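Long-range contact in glucosidase (Croceicoccus marinus, PDB 5Z3K), which probably hydrolyses O-glycosidic bonds as a beta-glucosidase of glycoside hydrolase family 39: residues D67-D75 with A84-D92. Numbering follows the deposited sequence.
Sequences DNPTSLFPD and ASYNFAATD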
ATOM      1  N   ASP A  67     -13.116  27.134   5.022  1.00 21.68           N
ATOM      2  CA  ASP A  67     -12.412  27.815   3.942  1.00 19.39           C
ATOM      3  C   ASP A  67     -10.911  27.668   4.135  1.00 18.90           C
ATOM      4  O   ASP A  67     -10.398  27.783   5.251  1.00 19.79           O
ATOM      5  CB  ASP A  67     -12.791  29.303   3.890  1.00 22.68           C
ATOM      6  CG  ASP A  67     -14.228  29.540   3.425  1.00 25.50           C
ATOM      7  OD1 ASP A  67     -14.997  28.567   3.285  1.00 21.96           O
ATOM      8  OD2 ASP A  67     -14.591  30.720   3.205  1.00 23.06           O
ATOM      9  N   ASN A  68     -10.204  27.424   3.032  1.00 19.45           N
ATOM     10  CA  ASN A  68      -8.776  27.119   3.021  1.00 18.60           C
ATOM     11  C   ASN A  68      -8.293  27.228   1.581  1.00 18.82           C
ATOM     12  O   ASN A  68      -8.851  26.567   0.693  1.00 17.77           O
ATOM     13  CB  ASN A  68      -8.535  25.715   3.603  1.00 17.90           C
ATOM     14  CG  ASN A  68      -7.065  25.314   3.632  1.00 18.36           C
ATOM     15  OD1 ASN A  68      -6.203  25.970   3.051  1.00 22.06           O
ATOM     16  ND2 ASN A  68      -6.781  24.198   4.298  1.00 22.15           N
ATOM     17  N   PRO A  69      -7.279  28.062   1.301  1.00 18.88           N
ATOM     18  CA  PRO A  69      -6.850  28.242  -0.098  1.00 22.14           C
ATOM     19  C   PRO A  69      -6.419  26.962  -0.794  1.00 18.32           C
ATOM     20  O   PRO A  69      -6.647  26.819  -2.003  1.00 18.80           O
ATOM     21  CB  PRO A  69      -5.681  29.233   0.026  1.00 21.63           C
ATOM     22  CG  PRO A  69      -6.016  30.036   1.231  1.00 25.17           C
ATOM     23  CD  PRO A  69      -6.686  29.070   2.196  1.00 21.26           C
ATOM     24  N   THR A  70      -5.792  26.033  -0.075  1.00 18.29           N
ATOM     25  CA  THR A  70      -5.274  24.822  -0.702  1.00 18.45           C
ATOM     26  C   THR A  70      -6.333  23.739  -0.869  1.00 16.73           C
ATOM     27  O   THR A  70      -6.044  22.702  -1.479  1.00 15.87           O
ATOM     28  CB  THR A  70      -4.107  24.260   0.114  1.00 17.31           C
ATOM     29  OG1 THR A  70      -4.571  23.903   1.422  1.00 20.43           O
ATOM     30  CG2 THR A  70      -2.988  25.282   0.234  1.00 20.02           C
ATOM     31  N   SER A  71      -7.530  23.942  -0.326  1.00 14.65           N
ATOM     32  CA  SER A  71      -8.598  22.954  -0.395  1.00 14.47           C
ATOM     33  C   SER A  71      -9.146  22.849  -1.814  1.00 14.93           C
ATOM     34  O   SER A  71      -9.060  23.789  -2.607  1.00 14.75           O
ATOM     35  CB  SER A  71      -9.719  23.326   0.583  1.00 14.60           C
ATOM     36  OG  SER A  71     -10.865  22.487   0.439  1.00 16.35           O
ATOM     37  N   LEU A  72      -9.737  21.688  -2.120  1.00 12.93           N
ATOM     38  CA  LEU A  72     -10.336  21.464  -3.434  1.00 14.18           C
ATOM     39  C   LEU A  72     -11.510  22.400  -3.685  1.00 16.38           C
ATOM     40  O   LEU A  72     -11.840  22.684  -4.842  1.00 16.67           O
ATOM     41  CB  LEU A  72     -10.804  20.011  -3.565  1.00 16.06           C
ATOM     42  CG  LEU A  72      -9.754  18.897  -3.667  1.00 18.41           C
ATOM     43  CD1 LEU A  72     -10.395  17.569  -3.292  1.00 17.00           C
ATOM     44  CD2 LEU A  72      -9.206  18.828  -5.067  1.00 17.29           C
ATOM     45  N   PHE A  73     -12.175  22.852  -2.621  1.00 14.97           N
ATOM     46  CA  PHE A  73     -13.250  23.837  -2.705  1.00 17.84           C
ATOM     47  C   PHE A  73     -12.899  24.925  -1.699  1.00 15.40           C
ATOM     48  O   PHE A  73     -13.325  24.875  -0.539  1.00 17.48           O
ATOM     49  CB  PHE A  73     -14.608  23.198  -2.414  1.00 17.70           C
ATOM     50  CG  PHE A  73     -15.771  23.974  -2.961  1.00 17.56           C
ATOM     51  CD1 PHE A  73     -16.098  23.900  -4.308  1.00 16.67           C
ATOM     52  CD2 PHE A  73     -16.555  24.755  -2.119  1.00 21.36           C
ATOM     53  CE1 PHE A  73     -17.176  24.607  -4.813  1.00 20.36           C
ATOM     54  CE2 PHE A  73     -17.633  25.458  -2.613  1.00 18.54           C
ATOM     55  CZ  PHE A  73     -17.945  25.387  -3.964  1.00 20.11           C
ATOM     56  N   PRO A  74     -12.084  25.905  -2.098  1.00 16.67           N
ATOM     57  CA  PRO A  74     -11.448  26.782  -1.101  1.00 15.35           C
ATOM     58  C   PRO A  74     -12.395  27.748  -0.416  1.00 17.69           C
ATOM     59  O   PRO A  74     -12.089  28.184   0.697  1.00 20.48           O
ATOM     60  CB  PRO A  74     -10.384  27.535  -1.915  1.00 18.37           C
ATOM     61  CG  PRO A  74     -10.798  27.390  -3.330  1.00 21.86           C
ATOM     62  CD  PRO A  74     -11.548  26.106  -3.450  1.00 18.02           C
ATOM     63  N   ASP A  75     -13.519  28.094  -1.036  1.00 19.28           N
ATOM     64  CA  ASP A  75     -14.457  29.089  -0.513  1.00 19.44           C
ATOM     65  C   ASP A  75     -15.838  28.453  -0.490  1.00 15.52           C
ATOM     66  O   ASP A  75     -16.475  28.307  -1.538  1.00 21.69           O
ATOM     67  CB  ASP A  75     -14.444  30.349  -1.382  1.00 19.55           C
ATOM     68  CG  ASP A  75     -15.413  31.424  -0.907  1.00 22.75           C
ATOM     69  OD1 ASP A  75     -16.358  31.135  -0.145  1.00 22.75           O
ATOM     70  OD2 ASP A  75     -15.223  32.583  -1.328  1.00 26.23           O
ATOM     71  N   ALA A  84     -15.073  27.125 -11.880  1.00 21.19           N
ATOM     72  CA  ALA A  84     -14.163  28.132 -11.345  1.00 24.44           C
ATOM     73  C   ALA A  84     -14.141  28.147  -9.820  1.00 21.53           C
ATOM     74  O   ALA A  84     -13.221  28.727  -9.239  1.00 19.89           O
ATOM     75  CB  ALA A  84     -14.537  29.515 -11.882  1.00 23.42           C
ATOM     76  N   SER A  85     -15.123  27.524  -9.157  1.00 19.10           N
ATOM     77  CA  SER A  85     -15.149  27.484  -7.697  1.00 21.73           C
ATOM     78  C   SER A  85     -14.241  26.407  -7.115  1.00 22.20           C
ATOM     79  O   SER A  85     -14.074  26.359  -5.889  1.00 20.92           O
ATOM     80  CB  SER A  85     -16.580  27.248  -7.183  1.00 21.45           C
ATOM     81  OG  SER A  85     -17.476  28.267  -7.610  1.00 24.80           O
ATOM     82  N   TYR A  86     -13.664  25.556  -7.958  1.00 19.69           N
ATOM     83  CA  TYR A  86     -12.869  24.411  -7.535  1.00 17.54           C
ATOM     84  C   TYR A  86     -11.390  24.684  -7.772  1.00 22.63           C
ATOM     85  O   TYR A  86     -11.020  25.439  -8.670  1.00 22.43           O
ATOM     86  CB  TYR A  86     -13.285  23.151  -8.295  1.00 17.17           C
ATOM     87  CG  TYR A  86     -14.685  22.701  -7.976  1.00 17.57           C
ATOM     88  CD1 TYR A  86     -15.789  23.376  -8.494  1.00 23.02           C
ATOM     89  CD2 TYR A  86     -14.914  21.613  -7.140  1.00 16.62           C
ATOM     90  CE1 TYR A  86     -17.084  22.975  -8.195  1.00 20.63           C
ATOM     91  CE2 TYR A  86     -16.211  21.200  -6.836  1.00 15.13           C
ATOM     92  CZ  TYR A  86     -17.286  21.897  -7.366  1.00 20.21           C
ATOM     93  OH  TYR A  86     -18.571  21.504  -7.068  1.00 21.63           O
ATOM     94  N   ASN A  87     -10.547  24.050  -6.961  1.00 16.71           N
ATOM     95  CA  ASN A  87      -9.094  24.238  -7.017  1.00 18.44           C
ATOM     96  C   ASN A  87      -8.491  22.882  -7.375  1.00 15.72           C
ATOM     97  O   ASN A  87      -8.077  22.116  -6.499  1.00 14.51           O
ATOM     98  CB  ASN A  87      -8.573  24.803  -5.664  1.00 18.22           C
ATOM     99  CG  ASN A  87      -7.055  24.866  -5.580  1.00 17.24           C
ATOM    100  OD1 ASN A  87      -6.356  24.891  -6.597  1.00 17.13           O
ATOM    101  ND2 ASN A  87      -6.540  24.881  -4.353  1.00 18.05           N
ATOM    102  N   PHE A  88      -8.477  22.577  -8.676  1.00 14.91           N
ATOM    103  CA  PHE A  88      -8.061  21.266  -9.169  1.00 17.43           C
ATOM    104  C   PHE A  88      -6.601  21.209  -9.614  1.00 14.46           C
ATOM    105  O   PHE A  88      -6.100  20.109  -9.868  1.00 15.24           O
ATOM    106  CB  PHE A  88      -8.939  20.831 -10.355  1.00 13.49           C
ATOM    107  CG  PHE A  88     -10.371  20.475  -9.998  1.00 13.98           C
ATOM    108  CD1 PHE A  88     -10.665  19.578  -8.977  1.00 16.06           C
ATOM    109  CD2 PHE A  88     -11.424  21.007 -10.729  1.00 16.48           C
ATOM    110  CE1 PHE A  88     -11.989  19.230  -8.681  1.00 16.31           C
ATOM    111  CE2 PHE A  88     -12.757  20.659 -10.440  1.00 16.86           C
ATOM    112  CZ  PHE A  88     -13.034  19.774  -9.410  1.00 17.13           C
ATOM    113  N   ALA A  89      -5.903  22.340  -9.704  1.00 16.36           N
ATOM    114  CA  ALA A  89      -4.663  22.385 -10.476  1.00 15.94           C
ATOM    115  C   ALA A  89      -3.638  21.377  -9.965  1.00 15.11           C
ATOM    116  O   ALA A  89      -3.130  20.552 -10.734  1.00 15.15           O
ATOM    117  CB  ALA A  89      -4.075  23.796 -10.471  1.00 19.32           C
ATOM    118  N   ALA A  90      -3.297  21.438  -8.674  1.00 11.20           N
ATOM    119  CA  ALA A  90      -2.224  20.563  -8.200  1.00 10.73           C
ATOM    120  C   ALA A  90      -2.677  19.112  -8.226  1.00 12.06           C
ATOM    121  O   ALA A  90      -1.910  18.215  -8.603  1.00 12.09           O
ATOM    122  CB  ALA A  90      -1.781  20.970  -6.791  1.00 15.51           C
ATOM    123  N   THR A  91      -3.929  18.869  -7.836  1.00 12.02           N
ATOM    124  CA  THR A  91      -4.454  17.509  -7.860  1.00 14.71           C
ATOM    125  C   THR A  91      -4.499  16.968  -9.289  1.00 15.64           C
ATOM    126  O   THR A  91      -4.174  15.798  -9.530  1.00 12.53           O
ATOM    127  CB  THR A  91      -5.839  17.473  -7.211  1.00 13.72           C
ATOM    128  OG1 THR A  91      -5.770  18.042  -5.899  1.00 14.42           O
ATOM    129  CG2 THR A  91      -6.336  16.026  -7.099  1.00  9.89           C
ATOM    130  N   ASP A  92      -4.870  17.816 -10.252  1.00 12.17           N
ATOM    131  CA  ASP A  92      -4.826  17.418 -11.657  1.00 14.18           C
ATOM    132  C   ASP A  92      -3.433  16.948 -12.044  1.00 11.13           C
ATOM    133  O   ASP A  92      -3.279  15.976 -12.791  1.00 12.22           O
ATOM    134  CB  ASP A  92      -5.215  18.589 -12.566  1.00 13.08           C
ATOM    135  CG  ASP A  92      -6.704  18.853 -12.604  1.00 15.99           C
ATOM    136  OD1 ASP A  92      -7.484  18.077 -12.014  1.00 13.68           O
ATOM    137  OD2 ASP A  92      -7.089  19.865 -13.230  1.00 16.62           O
TER
HETATM  138  O   HOH W   1     -14.702  27.584  -3.518  1.00 18.55           O
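Phe73 and Tyr86 meet in a T-shaped stack inside the long loop that links strand 53-55 to helix 89-100 of the TIM barrel. The edge of Phe73 points at the face of Tyr86, with centroids 4.9 Å apart and planes turned by 71°. Phe73 CD1 sits over the centre of the Tyr86 ring, brought there by CG anti to the backbone N (chi1 -158°). Both rings rest on Val129 of helix 123-138, and the Tyr86 hydroxyl is bonded to Pro80 O. This part is tightly packed. Leu72 extends it: CD2 lies 3.6 Å from Thr91 OG1 and also touches the Phe88 ring. Thr91 OG1 bonds to Ser61 OG, while Phe107 packs against both Leu72 and Thr91. The backbone bond from Asn87 N to Leu72 O (2.8 Å) ties the segments together.

The other side is looser and nearer solvent. There Asn87 reaches along the type I beta turn from Asn68 to Ser71, where Asn68 OD1 also accepts from Thr70 N in an Asx turn. The side-chain amide of Asn87 gives a longer, bent bond from ND2 to Ser71 O (3.3 Å, 144°), from above the carbonyl plane; Pro69 O lies 3.0 Å from ND2. Pro74 CD touches Asn87 CB. Between the two parts a water donates to Asp75 O and Ser85 O and accepts from Asp75 N; its oxygen lies over the centre of one Phe73 face, 3.6 Å above the ring plane.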